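Local coordinates for protein putative ManD family dehydratase (Pantoea ananatis, PDB 3T6C) that dehydrates D-gluconate to 2-dehydro-3-deoxy-D-gluconate with low activity in vitro, using one magnesium ion per subunit, at residues Tyr148-Gly153 with Glu375-Asn380. Residues are numbered along the deposited sequence; the frame is centred on the assembly and turned at random.
Sequences YVHTDG and EYTPMN. With GCO (D-gluconic acid), chain D.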
loop_
_atom_site.group_PDB
_atom_site.type_symbol
_atom_site.label_atom_id
_atom_site.label_comp_id
_atom_site.label_asym_id
_atom_site.label_seq_id
_atom_site.Cartn_x
_atom_site.Cartn_y
_atom_site.Cartn_z
ATOM N N TYR A 148 -19.203 10.322 -32.072
ATOM C CA TYR A 148 -20.479 10.116 -31.408
ATOM C C TYR A 148 -21.279 11.400 -31.354
ATOM O O TYR A 148 -20.700 12.495 -31.368
ATOM C CB TYR A 148 -20.328 9.543 -29.991
ATOM C CG TYR A 148 -19.898 10.510 -28.855
ATOM C CD1 TYR A 148 -20.863 11.268 -28.147
ATOM C CD2 TYR A 148 -18.577 10.598 -28.460
ATOM C CE1 TYR A 148 -20.481 12.115 -27.094
ATOM C CE2 TYR A 148 -18.180 11.394 -27.361
ATOM C CZ TYR A 148 -19.120 12.166 -26.718
ATOM O OH TYR A 148 -18.682 12.949 -25.675
ATOM N N VAL A 149 -22.596 11.250 -31.327
ATOM C CA VAL A 149 -23.478 12.377 -31.401
ATOM C C VAL A 149 -24.445 12.323 -30.224
ATOM O O VAL A 149 -24.576 11.303 -29.547
ATOM C CB VAL A 149 -24.264 12.396 -32.716
ATOM C CG1 VAL A 149 -23.338 12.811 -33.880
ATOM C CG2 VAL A 149 -24.981 11.054 -32.968
ATOM N N HIS A 150 -25.103 13.444 -29.980
ATOM C CA HIS A 150 -26.057 13.578 -28.854
ATOM C C HIS A 150 -27.492 13.305 -29.268
ATOM O O HIS A 150 -27.993 13.909 -30.236
ATOM C CB HIS A 150 -26.024 15.023 -28.341
ATOM C CG HIS A 150 -24.708 15.450 -27.742
ATOM N ND1 HIS A 150 -24.539 16.706 -27.186
ATOM C CD2 HIS A 150 -23.515 14.818 -27.616
ATOM C CE1 HIS A 150 -23.308 16.813 -26.714
ATOM N NE2 HIS A 150 -22.659 15.695 -26.984
ATOM N N THR A 151 -28.139 12.394 -28.553
ATOM C CA THR A 151 -29.592 12.245 -28.600
ATOM C C THR A 151 -30.191 12.529 -27.226
ATOM O O THR A 151 -29.562 12.278 -26.155
ATOM C CB THR A 151 -30.087 10.862 -29.061
ATOM O OG1 THR A 151 -29.705 9.883 -28.119
ATOM C CG2 THR A 151 -29.559 10.486 -30.398
ATOM N N ASP A 152 -31.425 13.046 -27.241
ATOM C CA ASP A 152 -32.059 13.411 -25.996
ATOM C C ASP A 152 -33.556 13.273 -26.261
ATOM O O ASP A 152 -33.994 12.968 -27.400
ATOM C CB ASP A 152 -31.695 14.852 -25.701
ATOM C CG ASP A 152 -31.605 15.163 -24.222
ATOM O OD1 ASP A 152 -32.596 14.912 -23.486
ATOM O OD2 ASP A 152 -30.534 15.682 -23.797
ATOM N N GLY A 153 -34.332 13.563 -25.236
ATOM C CA GLY A 153 -35.763 13.470 -25.344
ATOM C C GLY A 153 -36.385 13.521 -23.984
ATOM O O GLY A 153 -35.737 13.326 -22.943
ATOM N N GLU A 375 -16.420 13.140 -29.953
ATOM C CA GLU A 375 -17.679 13.854 -29.807
ATOM C C GLU A 375 -17.859 14.832 -30.943
ATOM O O GLU A 375 -16.880 15.490 -31.331
ATOM C CB GLU A 375 -17.598 14.651 -28.513
ATOM C CG GLU A 375 -18.931 15.278 -28.113
ATOM C CD GLU A 375 -18.873 15.910 -26.744
ATOM O OE1 GLU A 375 -17.794 16.179 -26.222
ATOM O OE2 GLU A 375 -19.951 16.158 -26.154
ATOM N N TYR A 376 -19.091 14.962 -31.441
ATOM C CA TYR A 376 -19.318 15.892 -32.524
ATOM C C TYR A 376 -20.679 16.538 -32.382
ATOM O O TYR A 376 -21.674 15.849 -32.135
ATOM C CB TYR A 376 -19.277 15.101 -33.820
ATOM C CG TYR A 376 -19.578 15.957 -35.022
ATOM C CD1 TYR A 376 -18.642 16.853 -35.470
ATOM C CD2 TYR A 376 -20.790 15.833 -35.686
ATOM C CE1 TYR A 376 -18.900 17.631 -36.564
ATOM C CE2 TYR A 376 -21.064 16.624 -36.807
ATOM C CZ TYR A 376 -20.109 17.500 -37.203
ATOM O OH TYR A 376 -20.342 18.298 -38.302
ATOM N N THR A 377 -20.737 17.860 -32.558
ATOM C CA THR A 377 -22.053 18.493 -32.728
ATOM C C THR A 377 -22.005 19.270 -34.020
ATOM O O THR A 377 -20.993 19.893 -34.380
ATOM C CB THR A 377 -22.454 19.418 -31.547
ATOM O OG1 THR A 377 -21.434 20.372 -31.364
ATOM C CG2 THR A 377 -22.612 18.668 -30.254
ATOM N N PRO A 378 -23.088 19.203 -34.781
ATOM C CA PRO A 378 -23.014 19.743 -36.136
ATOM C C PRO A 378 -22.650 21.240 -36.173
ATOM O O PRO A 378 -22.975 22.001 -35.253
ATOM C CB PRO A 378 -24.413 19.481 -36.719
ATOM C CG PRO A 378 -25.217 18.822 -35.645
ATOM C CD PRO A 378 -24.317 18.445 -34.498
ATOM N N MET A 379 -21.901 21.604 -37.218
ATOM C CA MET A 379 -21.401 22.959 -37.424
ATOM C C MET A 379 -22.295 23.540 -38.479
ATOM O O MET A 379 -22.336 23.012 -39.612
ATOM C CB MET A 379 -19.953 22.888 -37.958
ATOM C CG MET A 379 -18.873 23.114 -36.897
ATOM S SD MET A 379 -17.196 22.547 -37.314
ATOM C CE MET A 379 -17.426 20.803 -37.430
ATOM N N ASN A 380 -22.992 24.616 -38.145
ATOM C CA ASN A 380 -23.917 25.211 -39.115
ATOM C C ASN A 380 -23.268 25.931 -40.283
ATOM O O ASN A 380 -22.042 26.065 -40.380
ATOM C CB ASN A 380 -24.934 26.154 -38.419
ATOM C CG ASN A 380 -24.310 27.457 -37.832
ATOM O OD1 ASN A 380 -23.118 27.667 -37.915
ATOM N ND2 ASN A 380 -25.144 28.329 -37.249
HETATM C C1 GCO D . -20.209 17.404 -23.047
HETATM C C2 GCO D . -20.205 18.423 -21.971
HETATM C C3 GCO D . -20.850 19.745 -22.343
HETATM C C4 GCO D . -20.553 20.800 -21.297
HETATM C C5 GCO D . -20.365 22.141 -21.962
HETATM C C6 GCO D . -20.038 23.260 -20.987
HETATM O O1A GCO D . -20.266 17.719 -24.272
HETATM O O1B GCO D . -19.998 16.190 -22.720
HETATM O O2 GCO D . -20.592 17.817 -20.766
HETATM O O3 GCO D . -22.201 19.492 -22.465
HETATM O O4 GCO D . -21.647 20.838 -20.399
HETATM O O5 GCO D . -19.345 22.031 -22.883
HETATM O O6 GCO D . -19.821 24.519 -21.592
HETATM O O HOH W 1 -24.455 15.724 -31.647
#
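E375 sends CG away from its own backbone N (chi1 -171°) and stays extended beyond it, while Y148 folds CG back between its N and carbonyl carbon (chi1 77°); with these torsions the glutamate chain passes over the tyrosine ring toward its hydroxyl end. The overlap starts at the backbone: E375 CA lies 3.7 Å from the centroid of the Y148 ring in a CH-pi contact, displaced toward the rim. CB and CG follow over CZ, and the carboxylate ends above the phenol oxygen, E375 CD 3.2 Å from Y148 OH, its plane 18° from that of the ring. That closeness is packing; the angles between Y148 OH and the carboxylate oxygens are too poor for a hydrogen bond.

H150 reaches the carboxylate from another direction. Its NE2 donates to E375 OE2 (2.9 Å), which lies in the imidazole plane, and the NE2-H points at the anti lone pair of that oxygen. T377 CG2 covers one face of the same imidazole, 4.2 Å from the ring centroid. Behind this contact is a parallel bridge between Y148 and E375, joining strands 145-151 and 374-375, the first and last strands of the (beta/alpha)7-beta barrel of the enolase superfamily. Y376 N donates to Y148 O at 2.9 Å; the next link is through a water, which accepts from H150 N and donates to Y376 O. V149 CG1 meets the edge of the Y376 ring.

E375 OE1 is gripped by a salt bridge to R319 and by the backbone N of S349, which should hold the carboxylate's rotation. OE2, the oxygen that takes the H150 bond, also lies 2.5 Å from O1A of the gluconate; E375 binds this substrate, and H150 probably does too, as in related enzymes.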